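Local atomic coordinates of uncharacterized protein (Legionella longbeachae NSW150, PDB entry 4JZA), a protein that probably dephosphorylates phosphoinositide lipids, acting as a phosphatidylinositol 3-phosphatase that may alter host lipid metabolism during infection. Residues L128-E133 with S339-T344. Sequence-based numbering, arbitrary orientation.
Sequences LLNEAE and SSRHRT
Arg341 reaches helix 122-140 with CG anti to its own carbonyl carbon (chi1 -67°) and a bend at chi3 that turns the guanidinium toward Asn130 and Glu133. Both of those side chains leave the helix with CG anti to the backbone N, one turn apart, and present an oxygen to the same group. Arg341 NH1 donates to Asn130 OD1 at 2.8 Å. OD1 lies in the guanidinium plane, but NH1 sits well above the amide carbonyl plane. Arg341 NH2 forms a salt bridge with Glu133 OE2 at 2.9 Å, and NH1 adds a weak bond to OE2 at 3.0 Å. NH2 meets OE2 from above the carboxylate plane, which stands 73° from that of the guanidinium. The segment 339-344 begins with a type I turn from Ser339 to His342. Within it, Ser339 OG accepts from Arg341 N at 3.1 Å, an ST turn that ties down the backbone of the arginine. The contact is buried near the centre of the chain and joins this helix to the loop before strand 352-359. Glu133 OE1 bonds to Ser51 and pairs with Arg48, both on helix 41-62. Asn612 O also accepts from Arg341 NH2, and Val656 N donates to Asn130 OD1.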
loop_
_atom_site.group_PDB
_atom_site.type_symbol
_atom_site.label_atom_id
_atom_site.label_comp_id
_atom_site.label_asym_id
_atom_site.label_seq_id
_atom_site.Cartn_x
_atom_site.Cartn_y
_atom_site.Cartn_z
ATOM N N LEU A 128 -2.027 0.554 8.900
ATOM C CA LEU A 128 -3.476 0.273 8.910
ATOM C C LEU A 128 -4.266 1.135 7.908
ATOM O O LEU A 128 -5.031 0.591 7.088
ATOM C CB LEU A 128 -4.076 0.471 10.288
ATOM C CG LEU A 128 -3.791 -0.613 11.294
ATOM C CD1 LEU A 128 -4.311 -0.180 12.657
ATOM C CD2 LEU A 128 -4.420 -1.932 10.910
ATOM N N LEU A 129 -4.053 2.453 7.953
ATOM C CA LEU A 129 -4.651 3.367 6.948
ATOM C C LEU A 129 -4.252 3.058 5.467
ATOM O O LEU A 129 -5.085 2.994 4.563
ATOM C CB LEU A 129 -4.251 4.799 7.270
ATOM C CG LEU A 129 -4.964 5.899 6.478
ATOM C CD1 LEU A 129 -6.455 5.795 6.591
ATOM C CD2 LEU A 129 -4.505 7.291 6.883
ATOM N N ASN A 130 -2.958 2.847 5.254
ATOM C CA ASN A 130 -2.376 2.664 3.941
ATOM C C ASN A 130 -2.975 1.460 3.304
ATOM O O ASN A 130 -3.353 1.491 2.150
ATOM C CB ASN A 130 -0.867 2.496 4.066
ATOM C CG ASN A 130 -0.167 2.452 2.718
ATOM O OD1 ASN A 130 -0.278 3.379 1.922
ATOM N ND2 ASN A 130 0.574 1.367 2.469
ATOM N N GLU A 131 -3.086 0.395 4.088
ATOM C CA GLU A 131 -3.611 -0.938 3.616
ATOM C C GLU A 131 -5.116 -0.972 3.564
ATOM O O GLU A 131 -5.692 -1.552 2.650
ATOM C CB GLU A 131 -3.011 -2.125 4.430
ATOM C CG GLU A 131 -1.514 -2.290 4.168
ATOM C CD GLU A 131 -0.768 -3.159 5.155
ATOM O OE1 GLU A 131 -1.154 -4.309 5.451
ATOM O OE2 GLU A 131 0.258 -2.722 5.654
ATOM N N ALA A 132 -5.777 -0.312 4.491
ATOM C CA ALA A 132 -7.226 -0.132 4.342
ATOM C C ALA A 132 -7.574 0.583 3.050
ATOM O O ALA A 132 -8.506 0.219 2.398
ATOM C CB ALA A 132 -7.833 0.613 5.529
ATOM N N GLU A 133 -6.816 1.578 2.647
ATOM C CA GLU A 133 -7.134 2.241 1.395
ATOM C C GLU A 133 -7.032 1.282 0.200
ATOM O O GLU A 133 -7.834 1.335 -0.710
ATOM C CB GLU A 133 -6.199 3.413 1.164
ATOM C CG GLU A 133 -6.657 4.298 0.016
ATOM C CD GLU A 133 -5.578 5.220 -0.534
ATOM O OE1 GLU A 133 -6.011 6.173 -1.192
ATOM O OE2 GLU A 133 -4.345 5.012 -0.332
ATOM N N SER A 339 -4.552 -2.386 -6.497
ATOM C CA SER A 339 -3.584 -1.329 -6.456
ATOM C C SER A 339 -2.141 -1.858 -6.525
ATOM O O SER A 339 -1.807 -2.892 -5.969
ATOM C CB SER A 339 -3.772 -0.580 -5.137
ATOM O OG SER A 339 -2.606 0.188 -4.786
ATOM N N SER A 340 -1.284 -1.073 -7.166
ATOM C CA SER A 340 0.136 -1.325 -7.267
ATOM C C SER A 340 0.813 -1.576 -5.911
ATOM O O SER A 340 1.861 -2.237 -5.832
ATOM C CB SER A 340 0.815 -0.142 -7.998
ATOM O OG SER A 340 1.049 0.964 -7.120
ATOM N N ARG A 341 0.279 -1.034 -4.827
ATOM C CA ARG A 341 0.971 -1.221 -3.527
ATOM C C ARG A 341 0.583 -2.527 -2.868
ATOM O O ARG A 341 1.124 -2.898 -1.841
ATOM C CB ARG A 341 0.575 -0.142 -2.553
ATOM C CG ARG A 341 1.018 1.251 -2.896
ATOM C CD ARG A 341 0.245 2.207 -1.985
ATOM N NE ARG A 341 -1.112 2.470 -2.436
ATOM C CZ ARG A 341 -2.072 2.958 -1.685
ATOM N NH1 ARG A 341 -1.869 3.255 -0.409
ATOM N NH2 ARG A 341 -3.256 3.148 -2.221
ATOM N N HIS A 342 -0.392 -3.196 -3.465
ATOM C CA HIS A 342 -1.102 -4.245 -2.827
ATOM C C HIS A 342 -0.537 -5.557 -3.329
ATOM O O HIS A 342 -1.141 -6.229 -4.155
ATOM C CB HIS A 342 -2.596 -4.134 -3.151
ATOM C CG HIS A 342 -3.433 -5.054 -2.331
ATOM N ND1 HIS A 342 -4.736 -4.833 -2.050
ATOM C CD2 HIS A 342 -3.135 -6.219 -1.741
ATOM C CE1 HIS A 342 -5.191 -5.794 -1.266
ATOM N NE2 HIS A 342 -4.248 -6.670 -1.103
ATOM N N ARG A 343 0.592 -5.960 -2.759
ATOM C CA ARG A 343 1.278 -7.161 -3.251
ATOM C C ARG A 343 1.298 -8.354 -2.296
ATOM O O ARG A 343 2.236 -9.175 -2.329
ATOM C CB ARG A 343 2.679 -6.731 -3.689
ATOM C CG ARG A 343 2.602 -5.454 -4.511
ATOM C CD ARG A 343 1.926 -5.754 -5.838
ATOM N NE ARG A 343 2.943 -6.304 -6.704
ATOM C CZ ARG A 343 2.996 -7.540 -7.079
ATOM N NH1 ARG A 343 2.036 -8.360 -6.762
ATOM N NH2 ARG A 343 3.995 -7.952 -7.811
ATOM N N THR A 344 0.256 -8.433 -1.450
ATOM C CA THR A 344 0.097 -9.485 -0.467
ATOM C C THR A 344 -0.825 -10.640 -0.923
ATOM O O THR A 344 -0.913 -11.673 -0.249
ATOM C CB THR A 344 -0.464 -8.912 0.838
ATOM O OG1 THR A 344 -1.654 -8.178 0.581
ATOM C CG2 THR A 344 0.515 -8.004 1.467
#